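Heterodimeric restriction endonuclease R.BspD6I small subunit (PDB 2P14) probably cleaves DNA as the catalytic small subunit of a heterodimeric type IIS restriction endonuclease, working in complex with a site-specific nickase subunit. Local coordinates at residues D6-V11 with L133-F138; E12-I15 with N19-E22; N24-F29 with P40-D45; H67-I72 with Q95-K100; L164-L169 with L178-Y183. All blocks are in the same frame, centred on the assembly; numbering follows the deposited sequence.

Contact 1 of 5, residues D6-V11 with L133-F138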
# COMPACT_ATOMS: atom_id res chain seq x y z
N ASP A 6 15.46 -2.72 4.35
CA ASP A 6 16.64 -1.85 4.17
C ASP A 6 16.78 -1.40 2.72
O ASP A 6 17.29 -0.31 2.47
CB ASP A 6 17.94 -2.56 4.61
CG ASP A 6 17.99 -2.86 6.09
OD1 ASP A 6 17.26 -2.23 6.87
OD2 ASP A 6 18.80 -3.76 6.46
N PHE A 7 16.35 -2.25 1.78
CA PHE A 7 16.49 -1.88 0.36
C PHE A 7 15.66 -0.64 -0.00
O PHE A 7 15.99 0.08 -0.95
CB PHE A 7 16.20 -3.05 -0.60
CG PHE A 7 16.50 -2.72 -2.05
CD1 PHE A 7 17.81 -2.75 -2.53
CD2 PHE A 7 15.46 -2.40 -2.92
CE1 PHE A 7 18.09 -2.44 -3.88
CE2 PHE A 7 15.73 -2.07 -4.26
CZ PHE A 7 17.03 -2.10 -4.74
N TYR A 8 14.60 -0.36 0.73
CA TYR A 8 13.89 0.91 0.48
C TYR A 8 14.80 2.13 0.48
O TYR A 8 14.53 3.10 -0.21
CB TYR A 8 12.76 1.14 1.50
CG TYR A 8 11.49 0.38 1.20
CD1 TYR A 8 11.01 -0.60 2.09
CD2 TYR A 8 10.74 0.65 0.05
CE1 TYR A 8 9.82 -1.28 1.86
CE2 TYR A 8 9.55 -0.06 -0.21
CZ TYR A 8 9.10 -1.01 0.70
OH TYR A 8 7.93 -1.65 0.46
N GLU A 9 15.91 2.06 1.22
CA GLU A 9 16.82 3.20 1.32
C GLU A 9 17.77 3.26 0.12
O GLU A 9 18.54 4.23 -0.02
CB GLU A 9 17.58 3.19 2.66
CG GLU A 9 16.66 3.03 3.88
CD GLU A 9 15.46 3.97 3.84
OE1 GLU A 9 15.59 5.10 3.31
OE2 GLU A 9 14.35 3.57 4.32
N GLU A 10 17.71 2.26 -0.76
CA GLU A 10 18.52 2.22 -2.00
C GLU A 10 17.69 2.46 -3.25
O GLU A 10 18.22 2.71 -4.31
CB GLU A 10 19.27 0.90 -2.14
CG GLU A 10 20.10 0.50 -0.94
CD GLU A 10 21.11 1.59 -0.51
OE1 GLU A 10 21.75 2.21 -1.39
OE2 GLU A 10 21.25 1.81 0.71
N VAL A 11 16.37 2.43 -3.12
CA VAL A 11 15.47 2.54 -4.28
C VAL A 11 15.78 3.80 -5.11
O VAL A 11 15.76 3.77 -6.35
CB VAL A 11 14.01 2.51 -3.80
CG1 VAL A 11 13.04 3.15 -4.82
CG2 VAL A 11 13.60 1.10 -3.44
N LEU A 133 0.11 4.80 4.08
CA LEU A 133 1.24 4.62 4.98
C LEU A 133 2.47 5.25 4.36
O LEU A 133 2.69 5.14 3.13
CB LEU A 133 1.52 3.14 5.24
CG LEU A 133 0.46 2.30 5.96
CD1 LEU A 133 0.97 0.87 6.22
CD2 LEU A 133 0.01 2.94 7.28
N THR A 134 3.32 5.85 5.20
CA THR A 134 4.66 6.18 4.73
C THR A 134 5.51 4.93 4.74
O THR A 134 5.20 3.93 5.41
CB THR A 134 5.35 7.22 5.61
OG1 THR A 134 5.59 6.64 6.89
CG2 THR A 134 4.50 8.48 5.70
N VAL A 135 6.63 4.98 4.03
CA VAL A 135 7.56 3.86 4.07
C VAL A 135 8.03 3.52 5.50
O VAL A 135 8.10 2.35 5.88
CB VAL A 135 8.76 4.12 3.13
CG1 VAL A 135 9.79 2.99 3.24
CG2 VAL A 135 8.25 4.23 1.70
N ASP A 136 8.29 4.55 6.31
CA ASP A 136 8.75 4.32 7.68
C ASP A 136 7.66 3.64 8.52
O ASP A 136 7.95 2.74 9.29
CB ASP A 136 9.18 5.65 8.32
CG ASP A 136 10.48 6.21 7.69
OD1 ASP A 136 11.33 5.41 7.23
OD2 ASP A 136 10.65 7.46 7.69
N GLN A 137 6.42 4.02 8.30
CA GLN A 137 5.29 3.38 8.98
C GLN A 137 5.12 1.93 8.54
O GLN A 137 4.88 1.04 9.35
CB GLN A 137 3.99 4.15 8.71
CG GLN A 137 3.98 5.52 9.40
CD GLN A 137 2.93 6.44 8.84
OE1 GLN A 137 2.25 6.14 7.85
NE2 GLN A 137 2.80 7.61 9.48
N PHE A 138 5.25 1.68 7.24
CA PHE A 138 5.10 0.34 6.70
C PHE A 138 6.22 -0.57 7.23
O PHE A 138 5.95 -1.74 7.58
CB PHE A 138 5.13 0.44 5.17
CG PHE A 138 4.94 -0.88 4.48
CD1 PHE A 138 3.81 -1.65 4.72
CD2 PHE A 138 5.90 -1.34 3.55
CE1 PHE A 138 3.61 -2.89 4.05
CE2 PHE A 138 5.72 -2.54 2.88
CZ PHE A 138 4.60 -3.31 3.14
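Tyr-8, next after Phe-7 near the end of the first helix, sets its ring against Val-135 and its hydroxyl at the edge of Phe-138, at the start of helix 135-146. This is the tight part of the contact, and all three residues are buried. Val-135 CG1 stands over one face of the phenol ring near its rim, 3.7 Å from Tyr-8 CG, in a CH-pi contact 24° off the ring normal. With CG1 anti to the backbone N (chi1 176°), the other methyl of Val-135 is left to meet Phe-21 of helix 17-32. Farther along, the Phe-138 side chain runs at about a right angle to that of Tyr-8 and turns its edge to the phenol oxygen, Phe-138 CE2 lying 3.4 Å from Tyr-8 OH. The hydroxyl is hydrogen-bonded to Thr-25 OG1 of helix 17-32. A capping box fixes the start of helix 135-146: Gln-137 N donates to Thr-134 OG1 (3.1 Å), and Thr-134 N returns a bond to Gln-137 OE1 (2.9 Å). The loose side faces solvent, where Glu-9 OE2 comes within 4.6 Å of Asp-136 OD1. Lys-139 forms a salt bridge with Glu-9 and probably eases this repulsion. Cohesion between the two segments therefore comes from apolar packing, while the buried hydroxyl finds its polar partner on another helix.

Contact 2 of 5, residues E12-I15 with N19-E22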
# COMPACT_ATOMS: atom_id res chain seq x y z
N GLU A 12 16.06 4.92 -4.43
CA GLU A 12 16.23 6.19 -5.16
C GLU A 12 17.52 6.28 -5.95
O GLU A 12 17.70 7.20 -6.76
CB GLU A 12 15.99 7.43 -4.25
CG GLU A 12 14.65 7.27 -3.50
CD GLU A 12 13.85 8.54 -3.30
OE1 GLU A 12 13.79 9.01 -2.15
OE2 GLU A 12 13.24 9.03 -4.28
N LYS A 13 18.40 5.31 -5.72
CA LYS A 13 19.68 5.25 -6.43
C LYS A 13 19.71 4.21 -7.56
O LYS A 13 20.75 3.98 -8.20
CB LYS A 13 20.83 5.02 -5.43
CG LYS A 13 21.12 6.27 -4.61
CD LYS A 13 22.11 6.07 -3.49
CE LYS A 13 21.50 5.37 -2.32
NZ LYS A 13 22.64 4.79 -1.50
N THR A 14 18.57 3.56 -7.79
CA THR A 14 18.43 2.64 -8.93
C THR A 14 18.16 3.42 -10.22
O THR A 14 17.89 4.62 -10.20
CB THR A 14 17.28 1.62 -8.68
OG1 THR A 14 16.02 2.30 -8.65
CG2 THR A 14 17.54 0.82 -7.36
N ILE A 15 18.21 2.72 -11.35
CA ILE A 15 18.02 3.40 -12.63
C ILE A 15 16.58 3.91 -12.85
O ILE A 15 16.34 4.84 -13.60
CB ILE A 15 18.52 2.54 -13.82
CG1 ILE A 15 18.81 3.44 -15.02
CG2 ILE A 15 17.56 1.39 -14.16
CD1 ILE A 15 20.02 4.30 -14.84
N ASN A 19 9.98 1.95 -10.49
CA ASN A 19 9.92 0.53 -10.79
C ASN A 19 10.44 -0.30 -9.62
O ASN A 19 9.88 -1.35 -9.26
CB ASN A 19 10.74 0.21 -12.05
CG ASN A 19 10.09 0.68 -13.34
OD1 ASN A 19 8.92 1.07 -13.38
ND2 ASN A 19 10.86 0.62 -14.42
N TYR A 20 11.53 0.16 -9.00
CA TYR A 20 12.11 -0.59 -7.88
C TYR A 20 11.30 -0.43 -6.58
O TYR A 20 11.29 -1.33 -5.76
CB TYR A 20 13.58 -0.23 -7.65
CG TYR A 20 14.50 -0.79 -8.70
CD1 TYR A 20 15.25 -1.95 -8.47
CD2 TYR A 20 14.59 -0.18 -9.96
CE1 TYR A 20 16.12 -2.47 -9.50
CE2 TYR A 20 15.42 -0.69 -10.96
CZ TYR A 20 16.17 -1.82 -10.71
OH TYR A 20 17.00 -2.25 -11.75
N PHE A 21 10.60 0.68 -6.45
CA PHE A 21 9.77 0.91 -5.26
C PHE A 21 8.60 -0.05 -5.24
O PHE A 21 8.34 -0.73 -4.22
CB PHE A 21 9.30 2.37 -5.27
CG PHE A 21 8.65 2.83 -4.01
CD1 PHE A 21 9.29 2.70 -2.78
CD2 PHE A 21 7.40 3.43 -4.05
CE1 PHE A 21 8.67 3.16 -1.60
CE2 PHE A 21 6.77 3.87 -2.89
CZ PHE A 21 7.41 3.77 -1.67
N GLU A 22 7.89 -0.18 -6.36
CA GLU A 22 6.75 -1.13 -6.42
C GLU A 22 7.26 -2.56 -6.29
O GLU A 22 6.70 -3.39 -5.55
CB GLU A 22 5.89 -0.92 -7.68
CG GLU A 22 6.54 -1.27 -9.01
CD GLU A 22 5.68 -0.85 -10.22
OE1 GLU A 22 4.52 -0.46 -10.02
OE2 GLU A 22 6.19 -0.96 -11.36
O HOH W 1 19.14 -0.03 -11.34
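Thr-14 and Tyr-20 face each other with their CA atoms 7.2 Å apart, the extended end of the 12-15 loop doubling back on an early turn of helix 17-32. This is the short loop between two consecutive helices folding back on the second, within a region related to the PD-(D/E)XK nucleases. Thr-14 sits over one face of the Tyr-20 ring: its CB makes a CH-pi contact 3.7 Å from the ring centroid, 19° off the normal. Both branches reach the same face. OG1, set between the backbone N and the carbonyl carbon (chi1 67°), comes down at one side of the ring, 3.1 Å from Tyr-20 CD2, while the CG2 methyl lies toward the other side, 3.8 Å from CD1 of Tyr-20. The hydroxyl is hydrogen-bonded to the backbone oxygen of Val-11, which ties the loop to itself and helps hold the threonine's rotation. Phe-7 of helix 2-7 touches both Thr-14 and Tyr-20. Ile-15, on the solvent side, adds a looser apolar touch, its CG2 lying 4.4 Å from Tyr-20 CE2. Beyond the ring one water joins the segments, accepting from Ile-15 N at 2.9 Å and hydrogen-bonding to Tyr-20 OH at 3.1 Å.

Contact 3 of 5, residues N24-F29 with P40-D45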
# COMPACT_ATOMS: atom_id res chain seq x y z
N ASN A 24 9.95 -3.61 -4.69
CA ASN A 24 10.41 -3.92 -3.35
C ASN A 24 9.21 -4.18 -2.43
O ASN A 24 9.27 -5.06 -1.53
CB ASN A 24 11.26 -2.81 -2.78
CG ASN A 24 12.16 -3.32 -1.68
OD1 ASN A 24 12.82 -4.36 -1.86
ND2 ASN A 24 12.19 -2.63 -0.55
N THR A 25 8.13 -3.45 -2.69
CA THR A 25 6.92 -3.63 -1.91
C THR A 25 6.30 -5.02 -2.19
O THR A 25 5.85 -5.74 -1.29
CB THR A 25 5.96 -2.47 -2.20
OG1 THR A 25 6.61 -1.23 -1.91
CG2 THR A 25 4.71 -2.62 -1.31
N TYR A 26 6.24 -5.42 -3.46
CA TYR A 26 5.88 -6.78 -3.83
C TYR A 26 6.75 -7.83 -3.09
O TYR A 26 6.22 -8.83 -2.60
CB TYR A 26 6.03 -6.89 -5.35
CG TYR A 26 6.21 -8.29 -5.89
CD1 TYR A 26 5.13 -9.15 -6.08
CD2 TYR A 26 7.49 -8.74 -6.22
CE1 TYR A 26 5.32 -10.45 -6.60
CE2 TYR A 26 7.68 -10.02 -6.74
CZ TYR A 26 6.61 -10.86 -6.90
OH TYR A 26 6.86 -12.11 -7.44
N ARG A 27 8.07 -7.60 -3.02
CA ARG A 27 8.93 -8.54 -2.27
C ARG A 27 8.49 -8.70 -0.82
O ARG A 27 8.55 -9.81 -0.29
CB ARG A 27 10.40 -8.10 -2.32
CG ARG A 27 11.02 -8.13 -3.73
CD ARG A 27 12.51 -8.39 -3.63
NE ARG A 27 13.19 -7.28 -3.00
CZ ARG A 27 14.44 -7.32 -2.51
NH1 ARG A 27 15.18 -8.44 -2.56
NH2 ARG A 27 14.95 -6.24 -1.97
N VAL A 28 8.04 -7.62 -0.18
CA VAL A 28 7.55 -7.72 1.21
C VAL A 28 6.36 -8.66 1.30
O VAL A 28 6.33 -9.60 2.13
CB VAL A 28 7.15 -6.33 1.76
CG1 VAL A 28 6.47 -6.50 3.15
CG2 VAL A 28 8.34 -5.46 1.89
N PHE A 29 5.36 -8.43 0.44
CA PHE A 29 4.15 -9.26 0.45
C PHE A 29 4.38 -10.71 0.01
O PHE A 29 3.82 -11.66 0.57
CB PHE A 29 3.02 -8.61 -0.34
CG PHE A 29 2.37 -7.51 0.41
CD1 PHE A 29 1.33 -7.79 1.32
CD2 PHE A 29 2.80 -6.20 0.26
CE1 PHE A 29 0.73 -6.77 2.05
CE2 PHE A 29 2.21 -5.18 1.00
CZ PHE A 29 1.16 -5.47 1.88
N PRO A 40 1.72 -8.96 -9.31
CA PRO A 40 2.44 -7.72 -9.57
C PRO A 40 2.12 -7.20 -10.95
O PRO A 40 2.24 -7.94 -11.94
CB PRO A 40 3.91 -8.15 -9.47
CG PRO A 40 3.92 -9.59 -9.93
CD PRO A 40 2.58 -10.15 -9.48
N ASN A 41 1.66 -5.95 -11.03
CA ASN A 41 1.40 -5.34 -12.33
C ASN A 41 2.65 -4.66 -12.89
O ASN A 41 2.66 -3.44 -13.07
CB ASN A 41 0.19 -4.39 -12.27
CG ASN A 41 -0.13 -3.78 -13.60
OD1 ASN A 41 0.22 -4.38 -14.64
ND2 ASN A 41 -0.81 -2.66 -13.62
N PHE A 42 3.67 -5.46 -13.14
CA PHE A 42 4.91 -4.99 -13.76
C PHE A 42 5.67 -6.25 -14.14
O PHE A 42 5.31 -7.37 -13.74
CB PHE A 42 5.74 -4.08 -12.81
CG PHE A 42 5.97 -4.67 -11.42
CD1 PHE A 42 7.05 -5.54 -11.19
CD2 PHE A 42 5.14 -4.34 -10.36
CE1 PHE A 42 7.26 -6.08 -9.91
CE2 PHE A 42 5.36 -4.90 -9.09
CZ PHE A 42 6.41 -5.74 -8.88
N LYS A 43 6.73 -6.06 -14.93
CA LYS A 43 7.52 -7.19 -15.40
C LYS A 43 8.95 -7.14 -14.92
O LYS A 43 9.46 -6.10 -14.51
CB LYS A 43 7.49 -7.26 -16.94
CG LYS A 43 6.08 -7.32 -17.51
CD LYS A 43 5.35 -8.64 -17.15
CE LYS A 43 5.87 -9.82 -18.00
NZ LYS A 43 5.20 -11.13 -17.75
N LEU A 44 9.61 -8.29 -14.99
CA LEU A 44 11.03 -8.36 -14.69
C LEU A 44 11.79 -8.66 -15.96
O LEU A 44 11.29 -9.36 -16.85
CB LEU A 44 11.31 -9.47 -13.69
CG LEU A 44 10.52 -9.56 -12.38
CD1 LEU A 44 11.14 -10.68 -11.59
CD2 LEU A 44 10.60 -8.26 -11.60
N ASP A 45 13.01 -8.14 -16.04
CA ASP A 45 13.88 -8.48 -17.16
C ASP A 45 14.53 -9.83 -16.90
O ASP A 45 14.19 -10.52 -15.93
CB ASP A 45 14.90 -7.37 -17.46
CG ASP A 45 15.95 -7.18 -16.35
OD1 ASP A 45 16.14 -8.05 -15.47
OD2 ASP A 45 16.61 -6.12 -16.42
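Residues 24-29 of helix 17-32 pass the end of strand 37-40 with Tyr-26 CA 6.8 Å from Pro-40 CA; just beyond, an inverse gamma turn centred on Asn-41 redirects the chain toward the short strand 43-44. With the chain turned this way, Pro-40 and Phe-42 both meet Tyr-26. CG of Tyr-26 is anti to the backbone N (chi1 158°), which carries the ring off the helix to the proline, where Tyr-26 CE1 lies 3.7 Å from Pro-40 CG. Phe-42 comes in edge first: its CZ touches Tyr-26 CB at 3.7 Å, and the two rings form an offset edge-to-face pair, centroids 5.8 Å apart and planes at 90°. Pro-40 CB in turn lies 3.5 Å above the plane of the Phe-42 ring, so the three side chains make one small apolar cluster. The tyrosine hydroxyl lies beyond it and is hydrogen-bonded to a glycerol, probably from the crystallisation liquor. Elsewhere on the helix Arg-27 grips Asn-24 side-on, NH2 and NE both donating to OD1 at 2.8 and 3.2 Å. In this alpha/beta core a helix packs on the mixed sheet and reaches its outermost strand 37-40 through Tyr-26, consistent with the PD-(D/E)XK nuclease fold to which the family belongs.

Contact 4 of 5, residues H67-I72 with Q95-K100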
# COMPACT_ATOMS: atom_id res chain seq x y z
N HIS A 67 -10.03 -14.19 3.02
CA HIS A 67 -11.28 -13.48 3.32
C HIS A 67 -11.31 -12.04 2.83
O HIS A 67 -12.31 -11.35 3.00
CB HIS A 67 -11.58 -13.57 4.81
CG HIS A 67 -11.81 -14.97 5.27
ND1 HIS A 67 -12.91 -15.70 4.89
CD2 HIS A 67 -11.06 -15.79 6.04
CE1 HIS A 67 -12.84 -16.91 5.42
NE2 HIS A 67 -11.73 -16.98 6.13
N PHE A 68 -10.22 -11.59 2.22
CA PHE A 68 -10.15 -10.19 1.80
C PHE A 68 -8.96 -10.01 0.91
O PHE A 68 -8.08 -10.89 0.87
CB PHE A 68 -10.03 -9.24 3.01
CG PHE A 68 -8.66 -9.25 3.66
CD1 PHE A 68 -7.77 -8.18 3.51
CD2 PHE A 68 -8.25 -10.35 4.44
CE1 PHE A 68 -6.50 -8.20 4.12
CE2 PHE A 68 -6.98 -10.37 5.04
CZ PHE A 68 -6.10 -9.32 4.88
N SER A 69 -8.94 -8.87 0.21
CA SER A 69 -7.83 -8.52 -0.68
C SER A 69 -7.24 -7.17 -0.29
O SER A 69 -7.93 -6.33 0.31
CB SER A 69 -8.34 -8.49 -2.12
OG SER A 69 -8.81 -9.79 -2.45
N ILE A 70 -5.99 -6.96 -0.69
CA ILE A 70 -5.36 -5.64 -0.57
C ILE A 70 -4.82 -5.25 -1.92
O ILE A 70 -4.10 -6.03 -2.54
CB ILE A 70 -4.19 -5.60 0.43
CG1 ILE A 70 -4.55 -6.23 1.78
CG2 ILE A 70 -3.74 -4.15 0.65
CD1 ILE A 70 -3.33 -6.37 2.70
N LEU A 71 -5.26 -4.08 -2.38
CA LEU A 71 -4.67 -3.49 -3.59
C LEU A 71 -3.58 -2.59 -3.05
O LEU A 71 -3.82 -1.75 -2.20
CB LEU A 71 -5.69 -2.65 -4.34
CG LEU A 71 -6.73 -3.38 -5.19
CD1 LEU A 71 -7.69 -4.13 -4.25
CD2 LEU A 71 -7.49 -2.42 -6.04
N ILE A 72 -2.36 -2.74 -3.56
CA ILE A 72 -1.25 -1.95 -3.07
C ILE A 72 -0.80 -1.00 -4.19
O ILE A 72 -0.53 -1.42 -5.33
CB ILE A 72 -0.09 -2.82 -2.59
CG1 ILE A 72 -0.57 -3.78 -1.47
CG2 ILE A 72 1.00 -1.94 -2.04
CD1 ILE A 72 -0.32 -5.20 -1.78
N GLN A 95 -12.56 0.93 -6.69
CA GLN A 95 -13.97 0.87 -7.10
C GLN A 95 -14.18 -0.29 -8.04
O GLN A 95 -15.11 -1.09 -7.91
CB GLN A 95 -14.37 2.17 -7.80
CG GLN A 95 -14.59 3.35 -6.90
CD GLN A 95 -14.89 4.63 -7.69
OE1 GLN A 95 -14.52 4.77 -8.86
NE2 GLN A 95 -15.55 5.57 -7.03
N GLU A 96 -13.28 -0.40 -9.01
CA GLU A 96 -13.39 -1.48 -9.99
C GLU A 96 -13.30 -2.85 -9.35
O GLU A 96 -14.09 -3.76 -9.64
CB GLU A 96 -12.32 -1.30 -11.06
CG GLU A 96 -12.68 -0.14 -12.00
CD GLU A 96 -13.87 -0.45 -12.91
OE1 GLU A 96 -14.09 -1.64 -13.24
OE2 GLU A 96 -14.56 0.51 -13.33
N TYR A 97 -12.32 -3.02 -8.46
CA TYR A 97 -12.17 -4.31 -7.82
C TYR A 97 -13.39 -4.63 -6.97
O TYR A 97 -13.83 -5.80 -6.91
CB TYR A 97 -10.90 -4.34 -6.94
CG TYR A 97 -10.61 -5.72 -6.40
CD1 TYR A 97 -9.91 -6.65 -7.16
CD2 TYR A 97 -11.10 -6.12 -5.15
CE1 TYR A 97 -9.65 -7.94 -6.68
CE2 TYR A 97 -10.87 -7.38 -4.65
CZ TYR A 97 -10.14 -8.30 -5.41
OH TYR A 97 -9.90 -9.57 -4.93
N LYS A 98 -13.90 -3.62 -6.27
CA LYS A 98 -15.04 -3.83 -5.35
C LYS A 98 -16.31 -4.26 -6.08
O LYS A 98 -17.22 -4.80 -5.46
CB LYS A 98 -15.29 -2.60 -4.49
CG LYS A 98 -14.21 -2.31 -3.46
CD LYS A 98 -14.12 -3.36 -2.39
CE LYS A 98 -15.35 -3.38 -1.46
NZ LYS A 98 -15.43 -2.24 -0.51
N LYS A 99 -16.38 -4.04 -7.39
CA LYS A 99 -17.51 -4.56 -8.19
C LYS A 99 -17.67 -6.08 -8.04
O LYS A 99 -18.78 -6.62 -8.26
CB LYS A 99 -17.38 -4.22 -9.66
CG LYS A 99 -17.62 -2.75 -9.97
CD LYS A 99 -17.31 -2.46 -11.43
CE LYS A 99 -17.15 -0.97 -11.74
NZ LYS A 99 -18.07 -0.09 -10.96
N LYS A 100 -16.60 -6.76 -7.65
CA LYS A 100 -16.59 -8.23 -7.49
C LYS A 100 -17.29 -8.68 -6.22
O LYS A 100 -17.60 -9.85 -6.06
CB LYS A 100 -15.15 -8.77 -7.48
CG LYS A 100 -14.34 -8.45 -8.73
CD LYS A 100 -12.85 -8.71 -8.49
CE LYS A 100 -12.02 -8.43 -9.72
NZ LYS A 100 -12.28 -9.49 -10.73
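Tyr-97, near the end of helix 80-98, reaches across to strand 69-75 and lies along Leu-71 and Ser-69, two residues on the same side of the strand. Its CG is anti to the backbone N (chi1 -172°), and this aims the ring away from the helix toward the sheet. Leu-71 CD1 packs over one face near the rim, a CH-pi contact 4.3 Å from the Tyr-97 centroid and 24° off the normal. The aliphatic chain of Lys-100 backs the opposite face, its CD 3.7 Å above the ring plane. At the far end Tyr-97 OH meets Ser-69 OG at 2.7 Å in a hydrogen bond, and the same phenol oxygen is bonded to Glu-64 of strand 61-64. A phenylalanine here would probably keep the CH-pi contact with Leu-71 but leave Ser-69 and Glu-64 without their shared phenol partner. Within the beta-alpha-beta unit of strand 69-75, helix 80-98 and strand 104-110, Leu-71 on the ring face and Ser-69 at the hydroxyl thus join strand to helix, an apolar contact that ends in hydrogen bonds of the buried phenol oxygen to Ser-69 and Glu-64.

Contact 5 of 5, residues L164-L169 with L178-Y183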
# COMPACT_ATOMS: atom_id res chain seq x y z
N LEU A 164 -6.49 1.31 11.38
CA LEU A 164 -5.79 2.46 10.81
C LEU A 164 -6.67 3.29 9.87
O LEU A 164 -6.48 4.50 9.75
CB LEU A 164 -4.56 1.99 10.04
CG LEU A 164 -3.50 1.36 10.92
CD1 LEU A 164 -2.36 0.82 10.01
CD2 LEU A 164 -2.94 2.32 11.98
N LEU A 165 -7.65 2.61 9.26
CA LEU A 165 -8.62 3.26 8.37
C LEU A 165 -9.39 4.39 9.05
O LEU A 165 -9.72 5.39 8.39
CB LEU A 165 -9.60 2.22 7.80
CG LEU A 165 -10.70 2.73 6.86
CD1 LEU A 165 -10.13 3.33 5.54
CD2 LEU A 165 -11.69 1.58 6.57
N ARG A 166 -9.65 4.24 10.35
CA ARG A 166 -10.47 5.22 11.07
C ARG A 166 -11.73 5.63 10.30
O ARG A 166 -11.95 6.82 10.00
CB ARG A 166 -9.63 6.45 11.43
CG ARG A 166 -8.51 6.19 12.48
CD ARG A 166 -9.06 5.70 13.82
NE ARG A 166 -10.02 6.65 14.41
CZ ARG A 166 -9.70 7.71 15.17
NH1 ARG A 166 -8.45 8.01 15.44
NH2 ARG A 166 -10.66 8.50 15.63
N SER A 167 -12.61 4.66 10.08
CA SER A 167 -13.85 4.91 9.37
C SER A 167 -14.80 5.88 10.10
O SER A 167 -15.77 6.36 9.51
CB SER A 167 -14.55 3.59 9.01
OG SER A 167 -15.13 3.00 10.16
N ASP A 168 -14.50 6.14 11.37
CA ASP A 168 -15.27 7.10 12.17
C ASP A 168 -14.90 8.52 11.78
O ASP A 168 -15.65 9.46 12.08
CB ASP A 168 -15.03 6.91 13.67
CG ASP A 168 -13.55 7.03 14.04
OD1 ASP A 168 -12.75 6.26 13.49
OD2 ASP A 168 -13.20 7.88 14.89
N LEU A 169 -13.74 8.70 11.14
CA LEU A 169 -13.28 10.02 10.78
C LEU A 169 -13.61 10.31 9.34
O LEU A 169 -13.29 9.53 8.45
CB LEU A 169 -11.76 10.14 11.01
CG LEU A 169 -11.19 10.02 12.41
CD1 LEU A 169 -9.69 10.15 12.36
CD2 LEU A 169 -11.74 11.11 13.33
N LEU A 178 -4.19 11.23 9.93
CA LEU A 178 -2.78 10.95 9.69
C LEU A 178 -1.98 10.95 11.01
O LEU A 178 -1.02 10.17 11.18
CB LEU A 178 -2.17 11.93 8.69
CG LEU A 178 -2.71 11.92 7.25
CD1 LEU A 178 -1.88 12.91 6.38
CD2 LEU A 178 -2.75 10.48 6.64
N THR A 179 -2.36 11.81 11.95
CA THR A 179 -1.76 11.78 13.29
C THR A 179 -1.97 10.44 13.98
O THR A 179 -1.05 9.88 14.56
CB THR A 179 -2.31 12.92 14.16
OG1 THR A 179 -2.01 14.18 13.52
CG2 THR A 179 -1.68 12.89 15.58
N PHE A 180 -3.16 9.89 13.84
CA PHE A 180 -3.45 8.61 14.47
C PHE A 180 -2.57 7.51 13.91
O PHE A 180 -2.07 6.65 14.64
CB PHE A 180 -4.93 8.25 14.29
CG PHE A 180 -5.27 6.91 14.82
CD1 PHE A 180 -5.56 6.74 16.18
CD2 PHE A 180 -5.29 5.78 13.98
CE1 PHE A 180 -5.84 5.49 16.69
CE2 PHE A 180 -5.60 4.53 14.48
CZ PHE A 180 -5.88 4.39 15.84
N ILE A 181 -2.40 7.50 12.59
CA ILE A 181 -1.58 6.46 11.97
C ILE A 181 -0.14 6.53 12.45
O ILE A 181 0.45 5.52 12.88
CB ILE A 181 -1.69 6.56 10.45
CG1 ILE A 181 -3.11 6.26 10.01
CG2 ILE A 181 -0.73 5.56 9.77
CD1 ILE A 181 -3.37 6.47 8.50
N GLU A 182 0.40 7.74 12.42
CA GLU A 182 1.75 7.97 12.89
C GLU A 182 1.89 7.53 14.33
O GLU A 182 2.81 6.78 14.64
CB GLU A 182 2.15 9.43 12.69
CG GLU A 182 3.56 9.76 13.18
CD GLU A 182 4.69 9.08 12.40
OE1 GLU A 182 4.49 8.57 11.28
OE2 GLU A 182 5.82 9.06 12.93
N TYR A 183 0.96 7.95 15.18
CA TYR A 183 1.03 7.66 16.62
C TYR A 183 1.04 6.17 16.88
O TYR A 183 1.81 5.67 17.70
CB TYR A 183 -0.15 8.31 17.32
CG TYR A 183 -0.11 8.17 18.84
CD1 TYR A 183 0.64 9.06 19.59
CD2 TYR A 183 -0.83 7.19 19.50
CE1 TYR A 183 0.71 8.96 20.96
CE2 TYR A 183 -0.77 7.07 20.88
CZ TYR A 183 -0.00 7.97 21.60
OH TYR A 183 0.07 7.90 22.97
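Bends at chi2 and chi3, both near -60°, fold the Arg-166 chain across Phe-180, whose CG stands anti to its own backbone nitrogen (chi1 175°) so that the ring projects from helix 174-184. Arg-166 CD rests over the ring in a CH-pi contact 3.8 Å from the Phe-180 centroid. The guanidinium is turned 79° to the ring and lowers an edge onto the same face, Arg-166 NH1 3.2 Å from Phe-180 CD1, a cation-pi arrangement. Another edge grips the carboxylate side-on, Arg-166 NE to Asp-168 OD1 at 2.9 Å and Arg-166 NH2 to Asp-168 OD2 at 2.7 Å, while Leu-169 CD1 lies 3.7 Å above the guanidinium centre. With an alanine in place of Arg-166, Asp-168 would probably be left without its charge partner and a gap would open over the Phe-180 face. At the ring's edge Phe-180 CE2 meets Leu-164 CA at 4.2 Å. Here the end of helix 154-165 packs on helix 174-184, Leu-164 and Ile-181 both also touching strand 130-134.

Helix 17-32 joins the first three contacts: contacts 2 and 3 both use it, their centres 11 Å apart, and contact 1 leans on it through Tyr-8 CE2, 3.6 Å from Phe-21 CE1. Contact 3 touches contact 4 directly on the sheet, Thr-25 CG2 lying 3.8 Å from Ile-72 CG2. Contact 5 meets contact 1 at the other end of the sheet, where Gln-137 NE2 and Glu-182 OE1, 2.6 Å apart, probably form a hydrogen bond. Contacts 2 and 5 are the most distant, with centres about 29 Å apart. Near contact 3, a glycerol lies about 3 Å from the Tyr-26 side chain and a sulfate about 6 Å from that of Phe-42 (nearest atoms), both probably from the crystallisation liquor.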